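Local coordinates for pyridoxamine 5'-phosphate oxidase-related, FMN-binding protein (Mycobacterium smegmatis, PDB 6ECI), which binds flavin-adenine dinucleotide and probably sequesters it, helping mycobacteria to withstand hypoxic and oxidative stress, at residues K55-S58 against A59-N63. Residues are numbered along the deposited sequence; the frame is centred on the assembly and turned at random.
Sequences KLVS and AAINN. With FAD (flavin-adenine dinucleotide), chain U.
Val57 and Ile61, one helical turn apart, run alongside each other with their ends turned to the same side, CG1 of Val57 against CD1 of Ile61 at 3.7 Å. With CG1 of Ile61 anti to its carbonyl carbon (chi1 -70°) and CD1 anti to CA, the chain runs out alongside the valine, and His113 touches both. Leu56 is divided between two neighbours. Its CD1 branch rests on CB of Ala60, again at 3.7 Å, while CD2 turns to the flavin and comes within 3.4 Å of FAD O2. This buried leucine also touches Ile37, Phe35 and Thr50. Lys55 passes its aliphatic chain beside the FAD phosphates, and its CE approaches CB of Ala59.

Backbone bonds hold the turn together: Ala59 N donates to Lys55 O, and Ala60 N to Leu56 O at 3.0 Å. The next bond, from Ile61 N to Val57 O, is weak at 3.3 Å, and Ile61 is where the chain leaves helical geometry. A type II beta turn from Ala60 to Asn63 follows, closed by Asn63 N on Ala60 O. Asn63 also folds its amide back over the helix end, giving ND2 to Ala59 O at 3.1 Å; the N-H comes in over the face of the carbonyl, 66° from its plane, away from the lone-pair direction. Asn62 OD1 is hydrogen-bonded to NE of Arg87, on strand 77-88.

At the other end, Lys55 N donates to O2P of the FAD phosphate, 2.8 Å away. Ser79 OG and Thr123 OG1 of the second subunit also hydrogen-bond the ligand. The helix thus presents its N-terminus to the pyrophosphate and Leu56 to the isoalloxazine, a short phosphate-binding helix in the FAD pocket of the split beta-barrel of the flavin/deazaflavin-dependent oxidoreductase family.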
loop_
_atom_site.group_PDB
_atom_site.type_symbol
_atom_site.label_atom_id
_atom_site.label_comp_id
_atom_site.label_asym_id
_atom_site.label_seq_id
_atom_site.Cartn_x
_atom_site.Cartn_y
_atom_site.Cartn_z
ATOM N N LYS B 55 -3.188 -15.141 7.326
ATOM C CA LYS B 55 -4.367 -14.779 6.554
ATOM C C LYS B 55 -4.028 -14.321 5.141
ATOM O O LYS B 55 -4.890 -14.400 4.260
ATOM C CB LYS B 55 -5.144 -13.692 7.296
ATOM C CG LYS B 55 -6.604 -13.603 6.946
ATOM C CD LYS B 55 -6.849 -12.248 6.318
ATOM C CE LYS B 55 -8.134 -12.216 5.524
ATOM N NZ LYS B 55 -8.581 -10.829 5.228
ATOM N N LEU B 56 -2.798 -13.850 4.907
ATOM C CA LEU B 56 -2.368 -13.547 3.544
ATOM C C LEU B 56 -2.476 -14.776 2.651
ATOM O O LEU B 56 -2.857 -14.673 1.479
ATOM C CB LEU B 56 -0.933 -13.016 3.557
ATOM C CG LEU B 56 -0.191 -12.828 2.225
ATOM C CD1 LEU B 56 -0.917 -11.860 1.299
ATOM C CD2 LEU B 56 1.240 -12.368 2.475
ATOM N N VAL B 57 -2.144 -15.949 3.197
ATOM C CA VAL B 57 -2.262 -17.203 2.455
ATOM C C VAL B 57 -3.685 -17.385 1.951
ATOM O O VAL B 57 -3.932 -17.509 0.746
ATOM C CB VAL B 57 -1.834 -18.389 3.338
ATOM C CG1 VAL B 57 -1.623 -19.640 2.501
ATOM C CG2 VAL B 57 -0.589 -18.044 4.134
ATOM N N SER B 58 -4.645 -17.396 2.878
ATOM C CA SER B 58 -6.032 -17.659 2.516
ATOM C C SER B 58 -6.616 -16.555 1.642
ATOM O O SER B 58 -7.496 -16.824 0.817
ATOM C CB SER B 58 -6.869 -17.832 3.784
ATOM O OG SER B 58 -8.226 -18.085 3.470
ATOM N N ALA B 59 -6.141 -15.319 1.795
ATOM C CA ALA B 59 -6.771 -14.185 1.129
ATOM C C ALA B 59 -6.257 -13.962 -0.290
ATOM O O ALA B 59 -7.038 -13.602 -1.177
ATOM C CB ALA B 59 -6.570 -12.911 1.953
ATOM N N ALA B 60 -4.963 -14.162 -0.529
ATOM C CA ALA B 60 -4.352 -13.780 -1.796
ATOM C C ALA B 60 -4.137 -14.949 -2.746
ATOM O O ALA B 60 -4.398 -14.818 -3.945
ATOM C CB ALA B 60 -3.009 -13.087 -1.547
ATOM N N ILE B 61 -3.664 -16.086 -2.233
ATOM C CA ILE B 61 -3.243 -17.182 -3.096
ATOM C C ILE B 61 -4.432 -17.713 -3.882
ATOM O O ILE B 61 -5.503 -17.976 -3.322
ATOM C CB ILE B 61 -2.574 -18.280 -2.257
ATOM C CG1 ILE B 61 -1.218 -17.788 -1.740
ATOM C CG2 ILE B 61 -2.418 -19.555 -3.068
ATOM C CD1 ILE B 61 -0.468 -18.802 -0.910
ATOM N N ASN B 62 -4.244 -17.853 -5.199
ATOM C CA ASN B 62 -5.250 -18.357 -6.138
ATOM C C ASN B 62 -6.465 -17.437 -6.251
ATOM O O ASN B 62 -7.530 -17.864 -6.711
ATOM C CB ASN B 62 -5.690 -19.781 -5.777
ATOM C CG ASN B 62 -4.548 -20.774 -5.848
ATOM O OD1 ASN B 62 -3.790 -20.797 -6.818
ATOM N ND2 ASN B 62 -4.410 -21.590 -4.812
ATOM N N ASN B 63 -6.324 -16.177 -5.846
ATOM C CA ASN B 63 -7.355 -15.165 -6.015
ATOM C C ASN B 63 -6.783 -13.981 -6.782
ATOM O O ASN B 63 -5.564 -13.817 -6.900
ATOM C CB ASN B 63 -7.906 -14.685 -4.664
ATOM C CG ASN B 63 -8.674 -15.764 -3.928
ATOM O OD1 ASN B 63 -9.516 -16.449 -4.508
ATOM N ND2 ASN B 63 -8.382 -15.924 -2.640
HETATM P PA FAD U . -4.812 -11.273 11.070
HETATM O O1A FAD U . -4.660 -11.751 12.467
HETATM O O2A FAD U . -5.716 -12.124 10.170
HETATM O O5B FAD U . -5.293 -9.772 11.010
HETATM C C5B FAD U . -6.383 -9.296 11.825
HETATM C C4B FAD U . -6.461 -7.798 11.666
HETATM O O4B FAD U . -5.181 -7.219 11.992
HETATM C C3B FAD U . -6.755 -7.312 10.253
HETATM O O3B FAD U . -8.155 -7.291 9.996
HETATM C C2B FAD U . -6.151 -5.903 10.255
HETATM O O2B FAD U . -7.053 -4.903 10.714
HETATM C C1B FAD U . -4.960 -6.057 11.210
HETATM N N9A FAD U . -3.688 -6.200 10.517
HETATM C C8A FAD U . -3.177 -7.337 9.947
HETATM N N7A FAD U . -2.013 -7.171 9.370
HETATM C C5A FAD U . -1.740 -5.821 9.568
HETATM C C6A FAD U . -0.651 -5.014 9.194
HETATM N N6A FAD U . 0.411 -5.457 8.520
HETATM N N1A FAD U . -0.692 -3.710 9.552
HETATM C C2A FAD U . -1.749 -3.262 10.232
HETATM N N3A FAD U . -2.832 -3.929 10.634
HETATM C C4A FAD U . -2.764 -5.219 10.268
HETATM N N1 FAD U . 3.857 -11.340 5.543
HETATM C C2 FAD U . 4.278 -12.265 4.633
HETATM O O2 FAD U . 3.726 -13.366 4.531
HETATM N N3 FAD U . 5.346 -11.972 3.803
HETATM C C4 FAD U . 6.067 -10.795 3.790
HETATM O O4 FAD U . 7.001 -10.652 3.002
HETATM C C4X FAD U . 5.611 -9.817 4.761
HETATM N N5 FAD U . 6.235 -8.672 4.821
HETATM C C5X FAD U . 5.796 -7.739 5.749
HETATM C C6 FAD U . 6.449 -6.511 5.827
HETATM C C7 FAD U . 6.047 -5.541 6.740
HETATM C C7M FAD U . 6.778 -4.227 6.796
HETATM C C8 FAD U . 4.963 -5.802 7.596
HETATM C C8M FAD U . 4.507 -4.776 8.598
HETATM C C9 FAD U . 4.309 -7.029 7.522
HETATM C C9A FAD U . 4.716 -7.993 6.607
HETATM N N10 FAD U . 4.072 -9.243 6.506
HETATM C C10 FAD U . 4.495 -10.180 5.593
HETATM C "C1'" FAD U . 2.935 -9.571 7.372
HETATM C "C2'" FAD U . 1.601 -9.544 6.637
HETATM O "O2'" FAD U . 1.076 -8.216 6.617
HETATM C "C3'" FAD U . 0.620 -10.482 7.341
HETATM O "O3'" FAD U . 0.167 -11.486 6.440
HETATM C "C4'" FAD U . -0.582 -9.748 7.923
HETATM O "O4'" FAD U . -0.136 -9.079 9.102
HETATM C "C5'" FAD U . -1.762 -10.660 8.198
HETATM O "O5'" FAD U . -1.350 -11.707 9.099
HETATM P P FAD U . -2.356 -12.347 10.132
HETATM O O1P FAD U . -1.627 -12.612 11.453
HETATM O O2P FAD U . -3.048 -13.523 9.560
HETATM O O3P FAD U . -3.391 -11.170 10.375
#